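Hydrolase, isochorismatase family (Pseudomonas putida, PDB 4L07) probably hydrolyses the amide bond of maleamate to release ammonia, as a maleamate amidase of the isochorismatase family. Local coordinates at residues V27-Y31 with G32-L36; S42-S45 with L46-R50; T105-Q108 with P109-V113; S87-A90 with A91-Y94. One frame throughout, in Å; residues are numbered along the deposited sequence.

Interaction 1: V27-Y31 with G32-L36; sequences VDFSY and GFTDL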
ATOM      1  N   VAL A  27       7.656  16.973   6.877  1.00 20.20           N
ATOM      2  CA  VAL A  27       7.727  15.709   7.608  1.00 19.90           C
ATOM      3  C   VAL A  27       8.099  15.878   9.081  1.00 20.28           C
ATOM      4  O   VAL A  27       9.242  16.214   9.407  1.00 20.66           O
ATOM      5  CB  VAL A  27       8.732  14.736   6.943  1.00 19.42           C
ATOM      6  CG1 VAL A  27       8.748  13.399   7.668  1.00 18.75           C
ATOM      7  CG2 VAL A  27       8.399  14.548   5.472  1.00 19.96           C
ATOM      8  N   ASP A  28       7.123  15.645   9.959  1.00 19.66           N
ATOM      9  CA  ASP A  28       7.359  15.486  11.401  1.00 19.81           C
ATOM     10  C   ASP A  28       8.102  16.644  12.074  1.00 20.07           C
ATOM     11  O   ASP A  28       8.945  16.411  12.949  1.00 20.32           O
ATOM     12  CB  ASP A  28       8.099  14.168  11.693  1.00 20.21           C
ATOM     13  CG  ASP A  28       7.322  12.941  11.242  1.00 20.97           C
ATOM     14  OD1 ASP A  28       6.107  13.058  10.960  1.00 22.11           O
ATOM     15  OD2 ASP A  28       7.929  11.844  11.187  1.00 21.11           O
ATOM     16  N   PHE A  29       7.790  17.877  11.683  1.00 20.32           N
ATOM     17  CA  PHE A  29       8.212  19.039  12.472  1.00 21.20           C
ATOM     18  C   PHE A  29       7.228  19.223  13.642  1.00 21.19           C
ATOM     19  O   PHE A  29       6.610  20.280  13.800  1.00 22.08           O
ATOM     20  CB  PHE A  29       8.320  20.318  11.622  1.00 21.12           C
ATOM     21  CG  PHE A  29       9.659  20.511  10.933  1.00 21.54           C
ATOM     22  CD1 PHE A  29      10.833  19.960  11.451  1.00 21.37           C
ATOM     23  CD2 PHE A  29       9.745  21.294   9.785  1.00 21.99           C
ATOM     24  CE1 PHE A  29      12.055  20.161  10.812  1.00 21.62           C
ATOM     25  CE2 PHE A  29      10.962  21.499   9.142  1.00 22.23           C
ATOM     26  CZ  PHE A  29      12.120  20.929   9.658  1.00 22.19           C
ATOM     27  N   SER A  30       7.074  18.167  14.435  1.00 21.69           N
ATOM     28  CA  SER A  30       6.292  18.197  15.672  1.00 21.96           C
ATOM     29  C   SER A  30       7.231  18.518  16.828  1.00 21.96           C
ATOM     30  O   SER A  30       8.448  18.364  16.698  1.00 22.47           O
ATOM     31  CB  SER A  30       5.599  16.853  15.901  1.00 22.52           C
ATOM     32  OG  SER A  30       6.544  15.822  16.123  1.00 22.88           O
ATOM     33  N   TYR A  31       6.680  18.962  17.955  1.00 22.66           N
ATOM     34  CA  TYR A  31       7.512  19.310  19.113  1.00 22.18           C
ATOM     35  C   TYR A  31       8.394  18.148  19.585  1.00 21.83           C
ATOM     36  O   TYR A  31       9.508  18.361  20.048  1.00 21.71           O
ATOM     37  CB  TYR A  31       6.660  19.849  20.266  1.00 23.50           C
ATOM     38  CG  TYR A  31       6.069  21.211  19.978  1.00 24.67           C
ATOM     39  CD1 TYR A  31       6.890  22.337  19.840  1.00 24.58           C
ATOM     40  CD2 TYR A  31       4.692  21.380  19.836  1.00 25.33           C
ATOM     41  CE1 TYR A  31       6.350  23.588  19.574  1.00 25.26           C
ATOM     42  CE2 TYR A  31       4.148  22.625  19.562  1.00 25.63           C
ATOM     43  CZ  TYR A  31       4.981  23.724  19.439  1.00 25.88           C
ATOM     44  OH  TYR A  31       4.436  24.958  19.173  1.00 26.08           O
ATOM     45  N   GLY A  32       7.893  16.923  19.453  1.00 20.92           N
ATOM     46  CA  GLY A  32       8.661  15.727  19.806  1.00 20.78           C
ATOM     47  C   GLY A  32       9.990  15.631  19.074  1.00 20.40           C
ATOM     48  O   GLY A  32      10.947  15.051  19.590  1.00 21.47           O
ATOM     49  N   PHE A  33      10.043  16.215  17.880  1.00 20.54           N
ATOM     50  CA  PHE A  33      11.242  16.206  17.055  1.00 20.32           C
ATOM     51  C   PHE A  33      11.975  17.555  17.009  1.00 21.02           C
ATOM     52  O   PHE A  33      13.104  17.608  16.544  1.00 21.87           O
ATOM     53  CB  PHE A  33      10.917  15.718  15.638  1.00 20.19           C
ATOM     54  CG  PHE A  33      10.448  14.290  15.595  1.00 20.17           C
ATOM     55  CD1 PHE A  33      11.360  13.243  15.671  1.00 20.03           C
ATOM     56  CD2 PHE A  33       9.090  13.988  15.501  1.00 20.66           C
ATOM     57  CE1 PHE A  33      10.932  11.923  15.650  1.00 20.06           C
ATOM     58  CE2 PHE A  33       8.656  12.668  15.481  1.00 20.02           C
ATOM     59  CZ  PHE A  33       9.579  11.636  15.557  1.00 20.07           C
ATOM     60  N   THR A  34      11.344  18.626  17.498  1.00 21.54           N
ATOM     61  CA  THR A  34      11.909  19.983  17.354  1.00 22.39           C
ATOM     62  C   THR A  34      12.151  20.728  18.670  1.00 22.88           C
ATOM     63  O   THR A  34      12.832  21.761  18.672  1.00 23.89           O
ATOM     64  CB  THR A  34      11.018  20.887  16.478  1.00 22.06           C
ATOM     65  OG1 THR A  34       9.749  21.061  17.123  1.00 21.69           O
ATOM     66  CG2 THR A  34      10.804  20.271  15.095  1.00 21.95           C
ATOM     67  N   ASP A  35      11.565  20.247  19.766  1.00 23.31           N
ATOM     68  CA  ASP A  35      11.746  20.890  21.080  1.00 24.50           C
ATOM     69  C   ASP A  35      12.716  20.092  21.948  1.00 24.29           C
ATOM     70  O   ASP A  35      12.391  19.001  22.418  1.00 24.05           O
ATOM     71  CB  ASP A  35      10.389  21.063  21.782  1.00 24.47           C
ATOM     72  CG  ASP A  35      10.488  21.824  23.101  1.00 25.65           C
ATOM     73  OD1 ASP A  35      11.583  21.869  23.704  1.00 25.42           O
ATOM     74  OD2 ASP A  35       9.445  22.366  23.535  1.00 26.02           O
ATOM     75  N   LEU A  36      13.900  20.656  22.191  1.00 25.27           N
ATOM     76  CA  LEU A  36      14.993  19.918  22.837  1.00 25.15           C
ATOM     77  C   LEU A  36      14.730  19.401  24.260  1.00 25.13           C
ATOM     78  O   LEU A  36      15.557  18.679  24.820  1.00 24.67           O
ATOM     79  CB  LEU A  36      16.304  20.720  22.770  1.00 25.98           C
ATOM     80  CG  LEU A  36      16.920  20.875  21.370  1.00 26.81           C
ATOM     81  CD1 LEU A  36      17.968  21.978  21.351  1.00 29.05           C
ATOM     82  CD2 LEU A  36      17.514  19.568  20.856  1.00 27.56           C
TER
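Tyr31 O is gripped by two backbone donors. Asp35 N reaches it at 2.8 Å and closes a helical turn. Thr34 N gives it a weaker bond. One residue back, Ser30 O accepts from Phe33 N at 2.9 Å, with the donor above the carbonyl plane, 51° out of it. Thr34 OG1 also comes to 3.0 Å from Ser30 O, but its proton has a second claimant in Asp102. The hydroxyl sits between backbone N and carbonyl carbon (chi1 63°). This sets CG2 beside the backbone N, anti to the carbonyl carbon, where it reaches Phe29 CD1 at 3.7 Å, and the two side chains cross at about a right angle.

The Phe33 side chain lies alongside Asp28 and Ser30. Ser30 OG meets the ring edge near its plane, 3.2 Å from Phe33 CD2. Asp28 O lies 3.4 Å from Phe33 CB, and Asp28 CB is also beside the ring. At the far end Asp35 CB comes to the edge of the Tyr31 ring, while its carboxylate is salt-bridged to Arg97. Arg97 also makes a cation-pi contact with Tyr31.

Ser30 holds the N-cap position of the short helix 31-34, three residues beyond the end of strand 22-27. Asp28, the first residue after the strand, is salt-bridged to Lys116 and touches Cys149. This grouping is consistent with the Asp-Lys-Cys triad of isochorismatase-family hydrolases.

Interaction 2: S42-S45 with L46-R50; sequences SDAS and LQMSR
The flat amide of Gln47 folds back on Ala44, with NE2 3.3 Å from Ala44 CA. A bend at chi2 (90°) brings it there. The same NE2 gives a hydrogen bond to water 1. Asp43 OD1 accepts twice from Ser45. Ser45 OG donates to the syn lone pair of Asp43 OD1 at 2.9 Å. Ser45 N reaches OD1 on the anti side, 32° out of the carboxylate plane. This second bond makes an Asx turn. The guanidinium of Arg50 carries Ser49 OG on one face, offset toward the rim, and its NE pairs with Glu53.

Ala44 is at the N-cap position of helix 45-60. Its carbonyl oxygen takes the first helical bond, from Met48 N at 2.9 Å. The donor lies nearly in line with the C=O. Met48 bends at chi3 and lays CE over the Ala44 backbone, 3.6 Å from Ala44 O. Ser49 N bonds Ser45 O at 3.3 Å. Ser49 OG donates to Leu46 O at 2.8 Å, on the same face as Arg50 N. With an alanine in place of Ser49, Leu46 O would probably keep Arg50 N but lose its hydroxyl donor, and the Arg50 guanidinium would probably lose a neighbour on one face.

Ala44 has no polar side chain to cap the helix. The Asx turn holds Ser45 N, while water 1 accepts from Leu46 N at 3.0 Å. The acidic group at this helix start would be expected to interact favourably with the helix dipole.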
ATOM      1  N   SER A  42      15.669  17.387  17.912  1.00 23.83           N
ATOM      2  CA  SER A  42      16.887  17.957  17.341  1.00 25.05           C
ATOM      3  C   SER A  42      16.716  19.470  17.253  1.00 25.35           C
ATOM      4  O   SER A  42      15.590  19.971  17.316  1.00 24.85           O
ATOM      5  CB  SER A  42      17.108  17.409  15.932  1.00 25.37           C
ATOM      6  OG  SER A  42      17.220  15.997  15.928  1.00 26.57           O
ATOM      7  N   ASP A  43      17.819  20.196  17.090  1.00 26.34           N
ATOM      8  CA  ASP A  43      17.740  21.626  16.790  1.00 27.19           C
ATOM      9  C   ASP A  43      17.302  21.811  15.339  1.00 26.27           C
ATOM     10  O   ASP A  43      18.051  21.511  14.404  1.00 25.21           O
ATOM     11  CB  ASP A  43      19.078  22.330  17.054  1.00 29.00           C
ATOM     12  CG  ASP A  43      19.050  23.821  16.700  1.00 31.74           C
ATOM     13  OD1 ASP A  43      17.955  24.393  16.474  1.00 30.43           O
ATOM     14  OD2 ASP A  43      20.144  24.432  16.664  1.00 34.36           O
ATOM     15  N   ALA A  44      16.077  22.297  15.170  1.00 25.28           N
ATOM     16  CA  ALA A  44      15.485  22.474  13.853  1.00 24.99           C
ATOM     17  C   ALA A  44      15.065  23.926  13.611  1.00 24.70           C
ATOM     18  O   ALA A  44      14.294  24.212  12.699  1.00 23.77           O
ATOM     19  CB  ALA A  44      14.298  21.530  13.678  1.00 25.08           C
ATOM     20  N   SER A  45      15.598  24.848  14.411  1.00 24.97           N
ATOM     21  CA  SER A  45      15.151  26.245  14.344  1.00 25.65           C
ATOM     22  C   SER A  45      15.336  26.897  12.966  1.00 25.24           C
ATOM     23  O   SER A  45      14.391  27.470  12.428  1.00 25.17           O
ATOM     24  CB  SER A  45      15.795  27.087  15.454  1.00 26.00           C
ATOM     25  OG  SER A  45      17.207  27.025  15.378  1.00 28.14           O
ATOM     26  N   LEU A  46      16.535  26.798  12.394  1.00 25.59           N
ATOM     27  CA  LEU A  46      16.809  27.378  11.073  1.00 25.84           C
ATOM     28  C   LEU A  46      16.005  26.694   9.976  1.00 25.15           C
ATOM     29  O   LEU A  46      15.483  27.345   9.066  1.00 24.41           O
ATOM     30  CB  LEU A  46      18.305  27.304  10.740  1.00 27.45           C
ATOM     31  CG  LEU A  46      19.280  28.109  11.606  1.00 29.32           C
ATOM     32  CD1 LEU A  46      20.717  27.811  11.196  1.00 30.74           C
ATOM     33  CD2 LEU A  46      18.991  29.600  11.510  1.00 30.63           C
ATOM     34  N   GLN A  47      15.919  25.372  10.078  1.00 23.67           N
ATOM     35  CA  GLN A  47      15.213  24.549   9.102  1.00 23.71           C
ATOM     36  C   GLN A  47      13.725  24.887   9.048  1.00 23.86           C
ATOM     37  O   GLN A  47      13.136  24.946   7.962  1.00 24.43           O
ATOM     38  CB  GLN A  47      15.433  23.068   9.429  1.00 22.83           C
ATOM     39  CG  GLN A  47      16.854  22.585   9.135  1.00 24.02           C
ATOM     40  CD  GLN A  47      17.831  22.722  10.302  1.00 24.39           C
ATOM     41  OE1 GLN A  47      18.955  22.218  10.233  1.00 25.90           O
ATOM     42  NE2 GLN A  47      17.410  23.376  11.379  1.00 23.27           N
ATOM     43  N   MET A  48      13.130  25.111  10.219  1.00 24.25           N
ATOM     44  CA  MET A  48      11.709  25.456  10.315  1.00 24.71           C
ATOM     45  C   MET A  48      11.405  26.836   9.736  1.00 25.01           C
ATOM     46  O   MET A  48      10.362  27.035   9.130  1.00 24.71           O
ATOM     47  CB  MET A  48      11.202  25.356  11.757  1.00 24.89           C
ATOM     48  CG  MET A  48      10.978  23.928  12.229  1.00 24.55           C
ATOM     49  SD  MET A  48      10.176  23.781  13.831  1.00 24.17           S
ATOM     50  CE  MET A  48      11.422  24.471  14.925  1.00 23.69           C
ATOM     51  N   SER A  49      12.310  27.791   9.923  1.00 26.28           N
ATOM     52  CA  SER A  49      12.095  29.123   9.360  1.00 26.47           C
ATOM     53  C   SER A  49      12.214  29.123   7.833  1.00 26.63           C
ATOM     54  O   SER A  49      11.466  29.826   7.156  1.00 26.50           O
ATOM     55  CB  SER A  49      13.021  30.161  10.001  1.00 27.92           C
ATOM     56  OG  SER A  49      14.372  29.854   9.746  1.00 32.47           O
ATOM     57  N   ARG A  50      13.135  28.323   7.291  1.00 26.62           N
ATOM     58  CA  ARG A  50      13.239  28.161   5.840  1.00 26.40           C
ATOM     59  C   ARG A  50      11.989  27.460   5.300  1.00 25.32           C
ATOM     60  O   ARG A  50      11.436  27.860   4.273  1.00 24.54           O
ATOM     61  CB  ARG A  50      14.502  27.372   5.442  1.00 28.34           C
ATOM     62  CG  ARG A  50      15.841  27.995   5.830  1.00 30.89           C
ATOM     63  CD  ARG A  50      16.166  29.258   5.037  1.00 32.96           C
ATOM     64  NE  ARG A  50      15.489  30.431   5.587  1.00 35.39           N
ATOM     65  CZ  ARG A  50      15.824  31.039   6.725  1.00 37.46           C
ATOM     66  NH1 ARG A  50      16.833  30.588   7.465  1.00 39.29           N
ATOM     67  NH2 ARG A  50      15.138  32.098   7.133  1.00 37.41           N
TER
HETATM   68  O   HOH W   1      18.680  24.846  13.172  1.00 27.36           O

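Interaction 3: T105-Q108 with P109-V113; sequences TGIQ and PNDVV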
ATOM      1  N   THR A 105       6.799  26.483  12.267  1.00 24.88           N
ATOM      2  CA  THR A 105       6.592  26.126  10.866  1.00 24.44           C
ATOM      3  C   THR A 105       5.607  27.081  10.195  1.00 24.75           C
ATOM      4  O   THR A 105       5.523  27.129   8.969  1.00 24.91           O
ATOM      5  CB  THR A 105       6.005  24.714  10.724  1.00 23.46           C
ATOM      6  OG1 THR A 105       4.709  24.678  11.337  1.00 23.35           O
ATOM      7  CG2 THR A 105       6.913  23.687  11.376  1.00 23.39           C
ATOM      8  N   GLY A 106       4.849  27.811  11.013  1.00 25.22           N
ATOM      9  CA  GLY A 106       3.815  28.711  10.525  1.00 24.66           C
ATOM     10  C   GLY A 106       2.562  27.988  10.062  1.00 24.00           C
ATOM     11  O   GLY A 106       1.769  28.546   9.310  1.00 25.35           O
ATOM     12  N   ILE A 107       2.382  26.743  10.500  1.00 23.82           N
ATOM     13  CA  ILE A 107       1.168  25.976  10.178  1.00 23.34           C
ATOM     14  C   ILE A 107      -0.096  26.788  10.489  1.00 23.46           C
ATOM     15  O   ILE A 107      -0.179  27.467  11.518  1.00 22.49           O
ATOM     16  CB  ILE A 107       1.144  24.598  10.899  1.00 23.47           C
ATOM     17  CG1 ILE A 107      -0.068  23.761  10.452  1.00 23.80           C
ATOM     18  CG2 ILE A 107       1.236  24.755  12.418  1.00 24.37           C
ATOM     19  CD1 ILE A 107      -0.055  22.331  10.953  1.00 24.16           C
ATOM     20  N   GLN A 108      -1.065  26.721   9.582  1.00 22.49           N
ATOM     21  CA  GLN A 108      -2.325  27.455   9.716  1.00 22.38           C
ATOM     22  C   GLN A 108      -3.469  26.459   9.848  1.00 21.85           C
ATOM     23  O   GLN A 108      -3.309  25.302   9.454  1.00 21.19           O
ATOM     24  CB  GLN A 108      -2.546  28.337   8.488  1.00 23.31           C
ATOM     25  CG  GLN A 108      -1.449  29.363   8.260  1.00 24.26           C
ATOM     26  CD  GLN A 108      -1.708  30.252   7.060  1.00 24.89           C
ATOM     27  OE1 GLN A 108      -2.743  30.146   6.398  1.00 25.38           O
ATOM     28  NE2 GLN A 108      -0.763  31.130   6.768  1.00 25.37           N
ATOM     29  N   PRO A 109      -4.620  26.896  10.405  1.00 20.70           N
ATOM     30  CA  PRO A 109      -5.774  26.024  10.572  1.00 19.96           C
ATOM     31  C   PRO A 109      -6.181  25.257   9.307  1.00 19.90           C
ATOM     32  O   PRO A 109      -6.640  24.118   9.428  1.00 19.41           O
ATOM     33  CB  PRO A 109      -6.878  26.998  10.990  1.00 19.97           C
ATOM     34  CG  PRO A 109      -6.147  28.025  11.793  1.00 20.03           C
ATOM     35  CD  PRO A 109      -4.808  28.179  11.123  1.00 20.46           C
ATOM     36  N   ASN A 110      -6.031  25.874   8.129  1.00 19.95           N
ATOM     37  CA  ASN A 110      -6.395  25.240   6.848  1.00 20.25           C
ATOM     38  C   ASN A 110      -5.539  24.012   6.522  1.00 20.28           C
ATOM     39  O   ASN A 110      -5.992  23.106   5.816  1.00 19.68           O
ATOM     40  CB  ASN A 110      -6.232  26.218   5.674  1.00 20.89           C
ATOM     41  CG  ASN A 110      -7.458  27.090   5.425  1.00 20.70           C
ATOM     42  OD1 ASN A 110      -7.503  27.822   4.436  1.00 22.96           O
ATOM     43  ND2 ASN A 110      -8.442  27.025   6.303  1.00 19.48           N
ATOM     44  N   ASP A 111      -4.299  24.007   7.006  1.00 20.37           N
ATOM     45  CA  ASP A 111      -3.301  23.010   6.587  1.00 20.51           C
ATOM     46  C   ASP A 111      -3.667  21.597   7.035  1.00 20.30           C
ATOM     47  O   ASP A 111      -3.928  21.355   8.214  1.00 20.24           O
ATOM     48  CB  ASP A 111      -1.906  23.375   7.119  1.00 20.91           C
ATOM     49  CG  ASP A 111      -1.391  24.715   6.592  1.00 20.93           C
ATOM     50  OD1 ASP A 111      -1.850  25.194   5.531  1.00 22.74           O
ATOM     51  OD2 ASP A 111      -0.488  25.286   7.244  1.00 21.49           O
ATOM     52  N   VAL A 112      -3.677  20.668   6.079  1.00 21.06           N
ATOM     53  CA  VAL A 112      -3.949  19.264   6.364  1.00 21.04           C
ATOM     54  C   VAL A 112      -2.786  18.626   7.121  1.00 20.96           C
ATOM     55  O   VAL A 112      -1.619  18.796   6.748  1.00 20.85           O
ATOM     56  CB  VAL A 112      -4.238  18.475   5.068  1.00 21.18           C
ATOM     57  CG1 VAL A 112      -4.278  16.972   5.334  1.00 22.03           C
ATOM     58  CG2 VAL A 112      -5.543  18.947   4.443  1.00 22.26           C
ATOM     59  N   VAL A 113      -3.118  17.919   8.198  1.00 21.43           N
ATOM     60  CA  VAL A 113      -2.154  17.098   8.922  1.00 21.32           C
ATOM     61  C   VAL A 113      -2.469  15.619   8.682  1.00 21.74           C
ATOM     62  O   VAL A 113      -3.614  15.191   8.811  1.00 20.98           O
ATOM     63  CB  VAL A 113      -2.142  17.430  10.428  1.00 22.02           C
ATOM     64  CG1 VAL A 113      -1.167  16.536  11.187  1.00 22.22           C
ATOM     65  CG2 VAL A 113      -1.773  18.893  10.631  1.00 21.14           C
TER
HETATM   66  O   HOH W   2      -3.672  22.721  10.633  1.00 22.41           O
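Hydrogen bonds between Gln108 and Asp111 close this turn twice. Gln108 N donates to Asp111 OD2 at 2.8 Å, and the bond is nearly straight at 171°. It arrives from above the carboxylate plane, 56° out of it. In return Asp111 N donates to Gln108 O at 2.9 Å. With CG beside its own backbone N (chi1 -62°), Asp111 turns the carboxylate back toward the incoming chain. Just before, Ile107 N bonds Thr105 OG1 in an ST turn.

The charged part of the contact is Asp111 OD2, which is also salt-bridged to Arg59 on helix 45-60. An alanine at Asp111 would probably leave Gln108 N without this acceptor and Arg59 without this carboxylate partner.

Residues Gln108 to Asp111 form a type I beta turn, with Pro109 and Asn110 at its corners. The turn leads into strand 112-116, an outermost strand of the parallel sheet within this chain.

Water 2 sits on the turn, 2.9 Å from Gln108 O and 2.8 Å from Asp111 O, within bonding reach of both carbonyls.

Ile107 makes the van der Waals contacts. Its CG1 lies against a polar atom, 3.6 Å from Asp111 OD2, the two side chains sliding past each other in opposite directions. The apolar pair is further out, where Ile107 CD1 meets Val113 CG2 at 3.9 Å, crossing at about a right angle. Phe67 of strand 65-70 packs against both Ile107 and Asp111.

Interaction 4: S87-A90 with A91-Y94; sequences SGMA and ALLY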
ATOM      1  N   SER A  87      12.407   2.894  20.505  1.00 21.96           N
ATOM      2  CA  SER A  87      11.475   2.912  21.641  1.00 22.61           C
ATOM      3  C   SER A  87      11.136   4.319  22.131  1.00 21.88           C
ATOM      4  O   SER A  87      10.110   4.515  22.786  1.00 21.94           O
ATOM      5  CB  SER A  87      12.000   2.048  22.792  1.00 23.49           C
ATOM      6  OG  SER A  87      13.176   2.609  23.350  1.00 23.87           O
ATOM      7  N   GLY A  88      11.993   5.289  21.810  1.00 21.33           N
ATOM      8  CA  GLY A  88      11.720   6.701  22.103  1.00 21.50           C
ATOM      9  C   GLY A  88      10.450   7.201  21.441  1.00 22.23           C
ATOM     10  O   GLY A  88       9.784   8.112  21.937  1.00 21.44           O
ATOM     11  N   MET A  89      10.103   6.582  20.316  1.00 21.53           N
ATOM     12  CA  MET A  89       8.914   6.964  19.567  1.00 21.77           C
ATOM     13  C   MET A  89       7.609   6.682  20.314  1.00 21.99           C
ATOM     14  O   MET A  89       6.576   7.277  20.004  1.00 22.49           O
ATOM     15  CB  MET A  89       8.907   6.276  18.196  1.00 22.47           C
ATOM     16  CG  MET A  89      10.148   6.572  17.368  1.00 22.53           C
ATOM     17  SD  MET A  89      10.298   8.304  16.905  1.00 23.30           S
ATOM     18  CE  MET A  89      11.890   8.269  16.081  1.00 23.14           C
ATOM     19  N   ALA A  90       7.655   5.788  21.296  1.00 22.66           N
ATOM     20  CA  ALA A  90       6.459   5.444  22.070  1.00 23.95           C
ATOM     21  C   ALA A  90       5.921   6.626  22.889  1.00 24.60           C
ATOM     22  O   ALA A  90       4.771   6.605  23.331  1.00 24.55           O
ATOM     23  CB  ALA A  90       6.730   4.239  22.963  1.00 24.82           C
ATOM     24  N   ALA A  91       6.752   7.654  23.077  1.00 24.08           N
ATOM     25  CA  ALA A  91       6.351   8.872  23.792  1.00 24.48           C
ATOM     26  C   ALA A  91       5.389   9.758  22.991  1.00 24.87           C
ATOM     27  O   ALA A  91       4.741  10.654  23.547  1.00 24.76           O
ATOM     28  CB  ALA A  91       7.590   9.666  24.209  1.00 23.80           C
ATOM     29  N   LEU A  92       5.277   9.485  21.691  1.00 24.38           N
ATOM     30  CA  LEU A  92       4.483  10.297  20.772  1.00 25.35           C
ATOM     31  C   LEU A  92       3.011   9.872  20.778  1.00 26.13           C
ATOM     32  O   LEU A  92       2.515   9.278  19.824  1.00 24.22           O
ATOM     33  CB  LEU A  92       5.086  10.243  19.354  1.00 25.42           C
ATOM     34  CG  LEU A  92       6.504  10.806  19.104  1.00 26.83           C
ATOM     35  CD1 LEU A  92       6.594  12.300  19.361  1.00 26.15           C
ATOM     36  CD2 LEU A  92       7.593  10.111  19.897  1.00 28.59           C
ATOM     37  N   LEU A  93       2.319  10.203  21.867  1.00 27.14           N
ATOM     38  CA  LEU A  93       0.943   9.746  22.091  1.00 28.92           C
ATOM     39  C   LEU A  93      -0.072  10.806  21.700  1.00 30.30           C
ATOM     40  O   LEU A  93       0.177  11.998  21.901  1.00 30.65           O
ATOM     41  CB  LEU A  93       0.743   9.358  23.562  1.00 29.13           C
ATOM     42  CG  LEU A  93       1.527   8.175  24.143  1.00 29.48           C
ATOM     43  CD1 LEU A  93       1.450   8.162  25.665  1.00 29.91           C
ATOM     44  CD2 LEU A  93       1.062   6.843  23.566  1.00 29.84           C
ATOM     45  N   TYR A  94      -1.212  10.379  21.144  1.00 31.32           N
ATOM     46  CA  TYR A  94      -2.313  11.301  20.833  1.00 32.58           C
ATOM     47  C   TYR A  94      -2.627  12.120  22.083  1.00 32.87           C
ATOM     48  O   TYR A  94      -2.553  11.602  23.200  1.00 31.90           O
ATOM     49  CB  TYR A  94      -3.584  10.550  20.413  1.00 33.86           C
ATOM     50  CG  TYR A  94      -3.605   9.985  19.008  1.00 34.82           C
ATOM     51  CD1 TYR A  94      -3.115   8.714  18.750  1.00 34.54           C
ATOM     52  CD2 TYR A  94      -4.150  10.706  17.939  1.00 35.55           C
ATOM     53  CE1 TYR A  94      -3.144   8.172  17.473  1.00 35.16           C
ATOM     54  CE2 TYR A  94      -4.179  10.171  16.651  1.00 35.73           C
ATOM     55  CZ  TYR A  94      -3.677   8.897  16.427  1.00 36.10           C
ATOM     56  OH  TYR A  94      -3.702   8.325  15.161  1.00 35.22           O
TER
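Leu92 bends back over the backbone of Met89, while the Met89 side chain sets off away from residues 91-94. The Leu92 branch CD2 does the touching. It lies 3.0 Å from Met89 O, a tight approach, and 3.4 Å from Met89 CA. With both Leu92 torsions near -60° (chi1 -63°, chi2 -64°), this methyl is brought back onto the preceding turn. Between the side chains themselves the contact is looser, with Met89 CB 4.4 Å from Leu92 CD2.

Ala91 points its CB past the carbonyl of Gly88, 3.5 Å from Gly88 O. Leu93 sets CG and CD2 near Ala90 O, each at 3.7 Å.

The backbone here is 3-10 helical. Ala91 N bonds Gly88 O at 3.3 Å, and Leu92 N bonds Met89 O at 3.1 Å. In both, the donor stands above the carbonyl plane, about 50° out of it. The chain then leaves the helix through an inverse gamma turn centred on Leu92, closed by a weak bond from Leu93 N to Ala91 O.

Met89 packs against Trp82 and Leu83 of helix 82-85 and against Phe12 of the third subunit. A sulfate ion, probably from the crystallisation liquor, lies near its side chain. Leu92 also touches Leu98 and Val99.

Along the chain the order is interaction 1, interaction 2, interaction 4, interaction 3. Each closes its own short turn before the next opens, and none nest or cross. Interaction 1 joins the end of strand 22-27 to helix 31-34. Interaction 2 starts helix 45-60. The two touch where Thr34 and Phe29 pack on Met48, and Phe33 O probably bonds Ser42 N. Residues 87-94 return to interaction 1, with Met89 SD against the Phe33 ring. Residues 105-111 then lead into strand 112-116, and Thr105 packs on Phe29 and Met48. Interaction 4 touches neither interaction 2 nor interaction 3, its nearest atoms being about 9 Å from each.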